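JamJ (Lyngbya majuscula, PDB 5DOZ) probably acts as an NADPH-dependent enoyl reductase of a polyketide synthase, linked to cyclopropane formation on an intermediate carried by acyl carrier protein. Local coordinates at residues A43-F48 / G77-G82; A132-I137 / I330-V335; W258-V263 / Y272-L277. All coordinates share one frame; numbering follows the deposited sequence.

Interaction 1 of 3, residues A43-F48 / G77-G82; sequences AVPVNF and GFEAVG. With NDP (NADPH dihydro-nicotinamide-adenine-dinucleotide phosphate), chain E.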
# COMPACT_ATOMS: atom_id res chain seq x y z
N ALA A 43 4.49 -6.59 -14.35
CA ALA A 43 3.17 -6.61 -13.70
C ALA A 43 3.02 -5.45 -12.71
O ALA A 43 3.95 -5.15 -11.95
CB ALA A 43 2.91 -7.95 -13.02
N VAL A 44 1.86 -4.80 -12.72
CA VAL A 44 1.63 -3.59 -11.93
C VAL A 44 0.30 -3.67 -11.19
O VAL A 44 -0.75 -3.83 -11.82
CB VAL A 44 1.62 -2.31 -12.80
CG1 VAL A 44 1.67 -1.07 -11.93
CG2 VAL A 44 2.77 -2.31 -13.80
N PRO A 45 0.34 -3.56 -9.86
CA PRO A 45 -0.93 -3.49 -9.14
C PRO A 45 -1.58 -2.11 -9.25
O PRO A 45 -0.88 -1.10 -9.34
CB PRO A 45 -0.56 -3.84 -7.70
CG PRO A 45 0.92 -3.65 -7.60
CD PRO A 45 1.49 -3.80 -8.97
N VAL A 46 -2.91 -2.09 -9.29
CA VAL A 46 -3.65 -0.84 -9.23
C VAL A 46 -3.73 -0.44 -7.76
O VAL A 46 -4.12 -1.24 -6.91
CB VAL A 46 -5.09 -0.98 -9.76
CG1 VAL A 46 -5.70 0.39 -10.01
CG2 VAL A 46 -5.13 -1.81 -11.04
N ASN A 47 -3.32 0.79 -7.47
CA ASN A 47 -3.39 1.29 -6.11
C ASN A 47 -4.59 2.20 -5.92
O ASN A 47 -5.12 2.75 -6.89
CB ASN A 47 -2.08 1.98 -5.72
CG ASN A 47 -1.04 1.01 -5.17
OD1 ASN A 47 -1.06 0.67 -3.98
ND2 ASN A 47 -0.13 0.57 -6.02
N PHE A 48 -5.02 2.35 -4.68
CA PHE A 48 -6.14 3.23 -4.33
C PHE A 48 -5.90 4.65 -4.82
O PHE A 48 -6.81 5.30 -5.34
CB PHE A 48 -6.33 3.21 -2.82
CG PHE A 48 -7.62 3.82 -2.36
CD1 PHE A 48 -8.74 3.02 -2.19
CD2 PHE A 48 -7.70 5.17 -2.07
CE1 PHE A 48 -9.93 3.57 -1.75
CE2 PHE A 48 -8.89 5.73 -1.63
CZ PHE A 48 -10.01 4.93 -1.47
N GLY A 77 0.95 4.44 -11.43
CA GLY A 77 1.70 3.26 -11.00
C GLY A 77 2.75 3.55 -9.95
O GLY A 77 3.76 4.20 -10.23
N PHE A 78 2.54 3.02 -8.74
CA PHE A 78 3.36 3.34 -7.56
C PHE A 78 4.33 2.23 -7.18
O PHE A 78 5.18 2.42 -6.30
CB PHE A 78 2.45 3.66 -6.36
CG PHE A 78 1.71 4.97 -6.48
CD1 PHE A 78 2.34 6.17 -6.17
CD2 PHE A 78 0.38 4.99 -6.87
CE1 PHE A 78 1.66 7.37 -6.27
CE2 PHE A 78 -0.31 6.19 -6.97
CZ PHE A 78 0.33 7.38 -6.67
N GLU A 79 4.20 1.09 -7.83
CA GLU A 79 5.00 -0.10 -7.56
C GLU A 79 4.86 -1.06 -8.74
O GLU A 79 3.93 -0.92 -9.54
CB GLU A 79 4.50 -0.79 -6.28
CG GLU A 79 2.99 -0.97 -6.24
CD GLU A 79 2.49 -1.79 -5.07
OE1 GLU A 79 3.26 -2.60 -4.52
OE2 GLU A 79 1.30 -1.62 -4.70
N ALA A 80 5.77 -2.03 -8.84
CA ALA A 80 5.75 -3.02 -9.92
C ALA A 80 6.74 -4.15 -9.68
O ALA A 80 7.51 -4.13 -8.72
CB ALA A 80 6.04 -2.36 -11.27
N VAL A 81 6.72 -5.14 -10.55
CA VAL A 81 7.78 -6.12 -10.64
C VAL A 81 8.27 -6.10 -12.08
O VAL A 81 7.53 -5.71 -12.98
CB VAL A 81 7.32 -7.53 -10.20
CG1 VAL A 81 6.28 -8.09 -11.16
CG2 VAL A 81 8.51 -8.48 -10.07
N GLY A 82 9.53 -6.48 -12.30
CA GLY A 82 10.07 -6.54 -13.65
C GLY A 82 11.51 -7.00 -13.70
O GLY A 82 12.00 -7.64 -12.77
PA NDP E . -7.74 -0.93 -1.19
O1A NDP E . -8.58 -0.28 -2.27
O2A NDP E . -7.18 -2.31 -1.41
O5B NDP E . -8.61 -1.00 0.16
C5B NDP E . -9.78 -0.22 0.35
C4B NDP E . -10.67 -0.99 1.30
O4B NDP E . -11.49 -0.07 2.03
C3B NDP E . -11.62 -1.95 0.59
O3B NDP E . -11.11 -3.28 0.52
C2B NDP E . -12.84 -1.94 1.48
O2B NDP E . -12.75 -3.06 2.35
C1B NDP E . -12.74 -0.69 2.33
N9A NDP E . -13.83 0.26 2.03
C8A NDP E . -14.28 0.60 0.81
N7A NDP E . -15.29 1.49 0.92
C5A NDP E . -15.49 1.73 2.23
C6A NDP E . -16.39 2.58 3.04
N6A NDP E . -17.31 3.37 2.46
N1A NDP E . -16.26 2.53 4.39
C2A NDP E . -15.35 1.75 5.00
N3A NDP E . -14.50 0.96 4.31
C4A NDP E . -14.52 0.91 2.96
O3 NDP E . -6.57 0.10 -0.77
PN NDP E . -5.22 -0.25 0.03
O1N NDP E . -5.47 -1.38 0.99
O2N NDP E . -4.09 -0.35 -0.95
O5D NDP E . -4.98 1.08 0.91
C5D NDP E . -5.96 1.56 1.84
C4D NDP E . -5.77 3.06 2.08
O4D NDP E . -4.43 3.36 2.48
C3D NDP E . -6.01 3.89 0.83
O3D NDP E . -6.68 5.08 1.23
C2D NDP E . -4.62 4.21 0.32
O2D NDP E . -4.55 5.40 -0.48
C1D NDP E . -3.82 4.31 1.61
N1N NDP E . -2.41 3.98 1.42
C2N NDP E . -1.50 4.80 1.98
C3N NDP E . -0.17 4.43 2.10
C7N NDP E . 0.76 5.26 2.95
O7N NDP E . 1.96 5.29 2.71
N7N NDP E . 0.24 5.95 3.96
C4N NDP E . 0.37 3.29 1.26
C5N NDP E . -0.71 2.42 0.80
C6N NDP E . -2.04 2.84 0.82
P2B NDP E . -14.06 -3.67 3.05
O1X NDP E . -14.96 -4.05 1.90
O2X NDP E . -13.48 -4.82 3.81
O3X NDP E . -14.58 -2.56 3.92
O HOH W 1 -0.03 1.16 -8.81
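Ala-43 and Val-81 form a hydrogen-bonded antiparallel pair where strands 37-45 and 79-87 run side by side, their local directions 162° apart. Val-81 N donates to Ala-43 O over 3.1 Å, whereas the return bond from Ala-43 N to Val-81 O is weak at 3.4 Å. The side chains of this pair share one face of the sheet, with Ala-43 CB 3.9 Å from Val-81 CG1. Next along, Val-44 uses both methyls: CG1 rests 3.3 Å from Glu-79 O and CG2 brushes Ala-80 CB. Beyond Pro-45 the backbones part and polar groups bridge them. Glu-79 CG sits between its own backbone N and carbonyl carbon (chi1 47°), and the extended chain beyond it crosses Pro-45 at about a right angle, with Glu-79 CD 3.5 Å from Pro-45 CG. The carboxylate then accepts from Asn-47 ND2 through the anti lone pair of Glu-79 OE2, at 2.9 Å, amide and carboxylate lying within 29° of coplanar. Asn-47 ND2 also donates to a water, which joins Pro-45 O to Phe-78 N. The carboxylate also reaches outside the two segments: OE2 forms a salt bridge with Arg-332, and OE1 accepts from Ile-137 N. At the far end Phe-48 turns to the cofactor, its CD1 edge 3.3 Å from NADPH O1A in the ring plane, while ribose O3D lies over a ring face. The strand pair belongs to the GroES-like domain of the medium-chain dehydrogenase/reductase fold, and here it runs into the wall of the NADPH pocket.

Interaction 2 of 3, residues A132-I137 / I330-V335; sequences AATIPI and IGRVVV. With NDP (NADPH dihydro-nicotinamide-adenine-dinucleotide phosphate), chain E.
Arg-332 lays the aliphatic start of its side chain over Thr-134, the two sliding past each other in opposite directions. Arg-332 CB meets Thr-134 CG2 at 3.9 Å, and CG lies beside CA and CB of the same threonine. A bend at chi2 (-76°) then carries the guanidinium along the loop toward Ile-137 and the cofactor. Three neighbours sit around the edge of this flat group, near its plane. A water accepts from Arg-332 NE at 2.7 Å and donates to Ala-133 O at 2.8 Å, tying the arginine to the loop backbone. Ile-137 CB is 3.7 Å from NH1, an apolar wall beside the nitrogen that forms the salt bridge with Glu-79. NH2 faces the nicotinamide-side phosphate, 3.5 Å from NADPH O2N, a distance at which its positive charge would still be expected to attract the phosphate.

Segment 330-335 enters strand 332-336, which pairs antiparallel with strand 37-45 and parallel with strand 309-313 in the sheet of the GroES-like domain, to which the chain has returned from the nucleotide-binding domain. Side chains alternate along it: Arg-332 and Val-334 point to the 132-137 loop, whereas Val-333 and Val-335 pack on helix 317-326. On the loop side Ala-133 CB touches Val-334 CG1 at 4.0 Å. Ala-132 to Ile-135 form a type I turn between helices 129-132 and 136-149, which presents Ala-133 and Thr-134 to the strand. Thr-134 turns its methyl to this contact, while OG1 is bonded to Glu-131 O and Leu-307 N. Just past the turn, in the first part of helix 136-149, Ile-137 CG2 lies anti to the backbone N and abuts the nicotinamide, 3.3 Å from NADPH C5N and 3.7 Å from C4N, the carbon that carries the transferable hydride.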
# COMPACT_ATOMS: atom_id res chain seq x y z
N ALA A 132 4.97 -11.78 -6.36
CA ALA A 132 5.82 -10.73 -5.80
C ALA A 132 5.24 -9.33 -5.99
O ALA A 132 5.58 -8.41 -5.27
CB ALA A 132 7.22 -10.81 -6.40
N ALA A 133 4.37 -9.18 -6.99
CA ALA A 133 3.68 -7.92 -7.26
C ALA A 133 2.69 -7.52 -6.16
O ALA A 133 2.29 -6.36 -6.09
CB ALA A 133 2.98 -7.98 -8.61
N THR A 134 2.31 -8.48 -5.31
CA THR A 134 1.40 -8.20 -4.19
C THR A 134 2.11 -7.73 -2.91
O THR A 134 1.46 -7.50 -1.89
CB THR A 134 0.54 -9.44 -3.81
OG1 THR A 134 1.38 -10.44 -3.20
CG2 THR A 134 -0.17 -10.03 -5.03
N ILE A 135 3.43 -7.58 -2.97
CA ILE A 135 4.23 -7.35 -1.76
C ILE A 135 4.54 -5.88 -1.39
O ILE A 135 4.24 -5.47 -0.27
CB ILE A 135 5.53 -8.19 -1.77
CG1 ILE A 135 5.19 -9.68 -1.63
CG2 ILE A 135 6.48 -7.75 -0.65
CD1 ILE A 135 6.39 -10.61 -1.72
N PRO A 136 5.12 -5.09 -2.32
CA PRO A 136 5.79 -3.84 -1.92
C PRO A 136 4.96 -2.86 -1.08
O PRO A 136 5.18 -2.77 0.12
CB PRO A 136 6.20 -3.22 -3.26
CG PRO A 136 6.33 -4.38 -4.18
CD PRO A 136 5.22 -5.30 -3.78
N ILE A 137 4.04 -2.14 -1.69
CA ILE A 137 3.26 -1.15 -0.93
C ILE A 137 2.52 -1.75 0.29
O ILE A 137 2.63 -1.20 1.38
CB ILE A 137 2.29 -0.33 -1.82
CG1 ILE A 137 3.07 0.51 -2.85
CG2 ILE A 137 1.39 0.56 -0.97
CD1 ILE A 137 4.27 1.27 -2.31
N ILE A 330 -10.71 -8.98 -2.45
CA ILE A 330 -9.91 -9.27 -1.27
C ILE A 330 -8.45 -9.44 -1.69
O ILE A 330 -8.11 -10.33 -2.46
CB ILE A 330 -10.44 -10.49 -0.48
CG1 ILE A 330 -11.78 -10.14 0.17
CG2 ILE A 330 -9.43 -10.93 0.58
CD1 ILE A 330 -12.57 -11.33 0.67
N GLY A 331 -7.59 -8.56 -1.17
CA GLY A 331 -6.17 -8.59 -1.49
C GLY A 331 -5.79 -7.56 -2.54
O GLY A 331 -6.04 -6.36 -2.36
N ARG A 332 -5.19 -8.03 -3.64
CA ARG A 332 -4.60 -7.18 -4.67
C ARG A 332 -5.19 -7.37 -6.07
O ARG A 332 -5.65 -8.46 -6.43
CB ARG A 332 -3.08 -7.40 -4.73
CG ARG A 332 -2.27 -6.41 -3.92
CD ARG A 332 -2.20 -5.08 -4.66
NE ARG A 332 -1.23 -4.12 -4.13
CZ ARG A 332 -1.56 -3.02 -3.47
NH1 ARG A 332 -0.61 -2.19 -3.06
NH2 ARG A 332 -2.83 -2.74 -3.20
N VAL A 333 -5.17 -6.29 -6.85
CA VAL A 333 -5.58 -6.30 -8.25
C VAL A 333 -4.35 -5.98 -9.09
O VAL A 333 -3.77 -4.89 -8.97
CB VAL A 333 -6.70 -5.27 -8.52
CG1 VAL A 333 -7.09 -5.26 -10.00
CG2 VAL A 333 -7.91 -5.54 -7.64
N VAL A 334 -3.95 -6.92 -9.95
CA VAL A 334 -2.66 -6.86 -10.64
C VAL A 334 -2.82 -6.91 -12.16
O VAL A 334 -3.51 -7.78 -12.69
CB VAL A 334 -1.72 -8.01 -10.19
CG1 VAL A 334 -0.32 -7.85 -10.79
CG2 VAL A 334 -1.63 -8.08 -8.67
N VAL A 335 -2.18 -5.97 -12.85
CA VAL A 335 -2.20 -5.91 -14.30
C VAL A 335 -0.90 -6.48 -14.87
O VAL A 335 0.19 -6.07 -14.47
CB VAL A 335 -2.39 -4.46 -14.80
CG1 VAL A 335 -2.31 -4.40 -16.32
CG2 VAL A 335 -3.72 -3.88 -14.33
PA NDP E . -7.74 -0.93 -1.19
O1A NDP E . -8.58 -0.28 -2.27
O2A NDP E . -7.18 -2.31 -1.41
O5B NDP E . -8.61 -1.00 0.16
C5B NDP E . -9.78 -0.22 0.35
C4B NDP E . -10.67 -0.99 1.30
O4B NDP E . -11.49 -0.07 2.03
C3B NDP E . -11.62 -1.95 0.59
O3B NDP E . -11.11 -3.28 0.52
C2B NDP E . -12.84 -1.94 1.48
O2B NDP E . -12.75 -3.06 2.35
C1B NDP E . -12.74 -0.69 2.33
N9A NDP E . -13.83 0.26 2.03
C8A NDP E . -14.28 0.60 0.81
N7A NDP E . -15.29 1.49 0.92
C5A NDP E . -15.49 1.73 2.23
C6A NDP E . -16.39 2.58 3.04
N6A NDP E . -17.31 3.37 2.46
N1A NDP E . -16.26 2.53 4.39
C2A NDP E . -15.35 1.75 5.00
N3A NDP E . -14.50 0.96 4.31
C4A NDP E . -14.52 0.91 2.96
O3 NDP E . -6.57 0.10 -0.77
PN NDP E . -5.22 -0.25 0.03
O1N NDP E . -5.47 -1.38 0.99
O2N NDP E . -4.09 -0.35 -0.95
O5D NDP E . -4.98 1.08 0.91
C5D NDP E . -5.96 1.56 1.84
C4D NDP E . -5.77 3.06 2.08
O4D NDP E . -4.43 3.36 2.48
C3D NDP E . -6.01 3.89 0.83
O3D NDP E . -6.68 5.08 1.23
C2D NDP E . -4.62 4.21 0.32
O2D NDP E . -4.55 5.40 -0.48
C1D NDP E . -3.82 4.31 1.61
N1N NDP E . -2.41 3.98 1.42
C2N NDP E . -1.50 4.80 1.98
C3N NDP E . -0.17 4.43 2.10
C7N NDP E . 0.76 5.26 2.95
O7N NDP E . 1.96 5.29 2.71
N7N NDP E . 0.24 5.95 3.96
C4N NDP E . 0.37 3.29 1.26
C5N NDP E . -0.71 2.42 0.80
C6N NDP E . -2.04 2.84 0.82
P2B NDP E . -14.06 -3.67 3.05
O1X NDP E . -14.96 -4.05 1.90
O2X NDP E . -13.48 -4.82 3.81
O3X NDP E . -14.58 -2.56 3.92
O HOH W 2 1.39 -4.55 -4.18

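Interaction 3 of 3, residues W258-V263 / Y272-L277; sequences WSHSQV and YFPFDL. With NDP (NADPH dihydro-nicotinamide-adenine-dinucleotide phosphate), chain E.
The Tyr-272 ring lies between Val-263 CG2, 3.7 Å from its centroid and almost on the ring normal, and Pro-274 CD, which covers the opposite face toward the rim. Its CG, anti to the backbone N (chi1 -178°), carries the ring out toward helix 260-266. The ring edge turns to His-260 in a T-shaped stack: Tyr-272 CD2 stands over the centre of the imidazole face, centroids 5.1 Å apart and planes at 75°. Past the ring, Tyr-272 OH donates to Trp-258 O at 2.6 Å, somewhat tilted from the carbonyl plane. His-260 NE2 returns a bond to Tyr-272 O, 3.2 Å long and bent (142° at the hydrogen), arriving above the carbonyl plane. His-260 CE1 also touches Pro-274 CD at 3.9 Å. This joins helix 260-266 to strand 271-274, the helix and last strand of a beta-alpha-beta unit closing one edge of the Rossmann-type parallel sheet. Trp-258 leans the other way, onto helix 235-242. Beyond the strand, the backbone reads the nicotinamide carboxamide: Phe-275 O accepts from NADPH N7N at 3.0 Å and Leu-277 N donates to O7N at 2.8 Å. The Phe-275 ring also faces N7N, and Asp-276 caps the following helix through Glu-279 N.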
# COMPACT_ATOMS: atom_id res chain seq x y z
N TRP A 258 -6.67 14.28 11.21
CA TRP A 258 -6.49 15.15 12.37
C TRP A 258 -5.01 15.49 12.56
O TRP A 258 -4.14 14.68 12.23
CB TRP A 258 -7.03 14.47 13.63
CG TRP A 258 -8.54 14.36 13.71
CD1 TRP A 258 -9.43 14.46 12.67
CD2 TRP A 258 -9.32 14.11 14.88
NE1 TRP A 258 -10.71 14.30 13.14
CE2 TRP A 258 -10.67 14.08 14.49
CE3 TRP A 258 -9.00 13.91 16.23
CZ2 TRP A 258 -11.72 13.86 15.40
CZ3 TRP A 258 -10.04 13.69 17.14
CH2 TRP A 258 -11.38 13.67 16.71
N SER A 259 -4.74 16.69 13.07
CA SER A 259 -3.37 17.11 13.35
C SER A 259 -2.93 16.63 14.73
O SER A 259 -3.74 16.09 15.49
CB SER A 259 -3.24 18.63 13.22
OG SER A 259 -4.14 19.31 14.07
N HIS A 260 -1.66 16.83 15.06
CA HIS A 260 -1.11 16.33 16.32
C HIS A 260 -1.73 16.91 17.60
O HIS A 260 -1.89 16.19 18.58
CB HIS A 260 0.42 16.47 16.35
CG HIS A 260 1.14 15.22 15.95
ND1 HIS A 260 1.70 15.06 14.70
CD2 HIS A 260 1.38 14.08 16.62
CE1 HIS A 260 2.26 13.87 14.62
NE2 HIS A 260 2.08 13.25 15.78
N SER A 261 -2.09 18.19 17.57
CA SER A 261 -2.71 18.83 18.74
C SER A 261 -4.19 18.47 18.86
O SER A 261 -4.71 18.35 19.97
CB SER A 261 -2.53 20.35 18.70
OG SER A 261 -3.07 20.91 17.52
N GLN A 262 -4.86 18.30 17.72
CA GLN A 262 -6.26 17.88 17.68
C GLN A 262 -6.45 16.49 18.31
O GLN A 262 -7.46 16.24 18.96
CB GLN A 262 -6.80 17.91 16.25
CG GLN A 262 -6.95 19.32 15.69
CD GLN A 262 -7.41 19.34 14.24
OE1 GLN A 262 -7.23 18.38 13.49
NE2 GLN A 262 -8.00 20.46 13.84
N VAL A 263 -5.48 15.61 18.11
CA VAL A 263 -5.48 14.29 18.75
C VAL A 263 -5.08 14.44 20.23
O VAL A 263 -5.61 13.74 21.09
CB VAL A 263 -4.56 13.28 18.02
CG1 VAL A 263 -4.58 11.93 18.72
CG2 VAL A 263 -4.98 13.11 16.57
N TYR A 272 0.40 9.27 18.22
CA TYR A 272 -0.25 9.47 16.93
C TYR A 272 0.81 9.32 15.84
O TYR A 272 1.80 10.05 15.84
CB TYR A 272 -0.91 10.85 16.88
CG TYR A 272 -1.67 11.17 15.62
CD1 TYR A 272 -2.62 10.29 15.10
CD2 TYR A 272 -1.47 12.38 14.97
CE1 TYR A 272 -3.32 10.59 13.94
CE2 TYR A 272 -2.17 12.70 13.82
CZ TYR A 272 -3.10 11.81 13.31
OH TYR A 272 -3.79 12.12 12.17
N PHE A 273 0.59 8.36 14.95
CA PHE A 273 1.52 8.09 13.85
C PHE A 273 0.87 8.24 12.48
O PHE A 273 0.48 7.23 11.87
CB PHE A 273 2.14 6.70 13.98
CG PHE A 273 3.13 6.57 15.09
CD1 PHE A 273 4.38 7.18 15.01
CD2 PHE A 273 2.83 5.83 16.23
CE1 PHE A 273 5.30 7.05 16.03
CE2 PHE A 273 3.75 5.70 17.26
CZ PHE A 273 4.98 6.31 17.16
N PRO A 274 0.72 9.48 11.99
CA PRO A 274 0.35 9.68 10.60
C PRO A 274 1.61 9.58 9.74
O PRO A 274 2.61 10.25 10.04
CB PRO A 274 -0.17 11.12 10.58
CG PRO A 274 0.64 11.80 11.64
CD PRO A 274 0.87 10.76 12.70
N PHE A 275 1.59 8.77 8.70
CA PHE A 275 2.75 8.69 7.81
C PHE A 275 2.36 8.43 6.37
O PHE A 275 1.38 7.74 6.09
CB PHE A 275 3.76 7.65 8.31
CG PHE A 275 3.41 6.24 7.94
CD1 PHE A 275 2.54 5.49 8.73
CD2 PHE A 275 3.94 5.65 6.79
CE1 PHE A 275 2.22 4.19 8.38
CE2 PHE A 275 3.61 4.36 6.43
CZ PHE A 275 2.75 3.62 7.24
N ASP A 276 3.15 8.99 5.46
CA ASP A 276 3.06 8.73 4.03
C ASP A 276 4.36 8.02 3.65
O ASP A 276 5.43 8.61 3.74
CB ASP A 276 2.90 10.06 3.29
CG ASP A 276 3.00 9.93 1.77
OD1 ASP A 276 3.75 9.07 1.26
OD2 ASP A 276 2.35 10.73 1.07
N LEU A 277 4.25 6.75 3.26
CA LEU A 277 5.43 5.90 3.00
C LEU A 277 6.45 6.54 2.06
O LEU A 277 7.64 6.57 2.38
CB LEU A 277 5.01 4.52 2.46
CG LEU A 277 6.09 3.44 2.25
CD1 LEU A 277 6.64 2.94 3.58
CD2 LEU A 277 5.53 2.28 1.44
PA NDP E . -7.74 -0.93 -1.19
O1A NDP E . -8.58 -0.28 -2.27
O2A NDP E . -7.18 -2.31 -1.41
O5B NDP E . -8.61 -1.00 0.16
C5B NDP E . -9.78 -0.22 0.35
C4B NDP E . -10.67 -0.99 1.30
O4B NDP E . -11.49 -0.07 2.03
C3B NDP E . -11.62 -1.95 0.59
O3B NDP E . -11.11 -3.28 0.52
C2B NDP E . -12.84 -1.94 1.48
O2B NDP E . -12.75 -3.06 2.35
C1B NDP E . -12.74 -0.69 2.33
N9A NDP E . -13.83 0.26 2.03
C8A NDP E . -14.28 0.60 0.81
N7A NDP E . -15.29 1.49 0.92
C5A NDP E . -15.49 1.73 2.23
C6A NDP E . -16.39 2.58 3.04
N6A NDP E . -17.31 3.37 2.46
N1A NDP E . -16.26 2.53 4.39
C2A NDP E . -15.35 1.75 5.00
N3A NDP E . -14.50 0.96 4.31
C4A NDP E . -14.52 0.91 2.96
O3 NDP E . -6.57 0.10 -0.77
PN NDP E . -5.22 -0.25 0.03
O1N NDP E . -5.47 -1.38 0.99
O2N NDP E . -4.09 -0.35 -0.95
O5D NDP E . -4.98 1.08 0.91
C5D NDP E . -5.96 1.56 1.84
C4D NDP E . -5.77 3.06 2.08
O4D NDP E . -4.43 3.36 2.48
C3D NDP E . -6.01 3.89 0.83
O3D NDP E . -6.68 5.08 1.23
C2D NDP E . -4.62 4.21 0.32
O2D NDP E . -4.55 5.40 -0.48
C1D NDP E . -3.82 4.31 1.61
N1N NDP E . -2.41 3.98 1.42
C2N NDP E . -1.50 4.80 1.98
C3N NDP E . -0.17 4.43 2.10
C7N NDP E . 0.76 5.26 2.95
O7N NDP E . 1.96 5.29 2.71
N7N NDP E . 0.24 5.95 3.96
C4N NDP E . 0.37 3.29 1.26
C5N NDP E . -0.71 2.42 0.80
C6N NDP E . -2.04 2.84 0.82
P2B NDP E . -14.06 -3.67 3.05
O1X NDP E . -14.96 -4.05 1.90
O2X NDP E . -13.48 -4.82 3.81
O3X NDP E . -14.58 -2.56 3.92

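From the N terminus, interaction 1 closes first, a loop of 28 residues that holds helices 48-54 and 59-64 within the GroES-like part. Interaction 2 opens only afterwards and spans 192 residues, the whole parallel sheet of the nucleotide-binding domain among them, before strand 332-336 pairs with strand 37-45. Interaction 3, closing a loop of eight residues at the edge of that sheet, is nested inside the loop of interaction 2; none cross. Interactions 1 and 2 meet directly, their centres 7 Å apart. Interaction 3 is centred about 27 Å from both, yet Leu-277 CD2 comes within 4.1 Å of Ile-137 CD1. All three reach the same NADPH, which lies between the two domains.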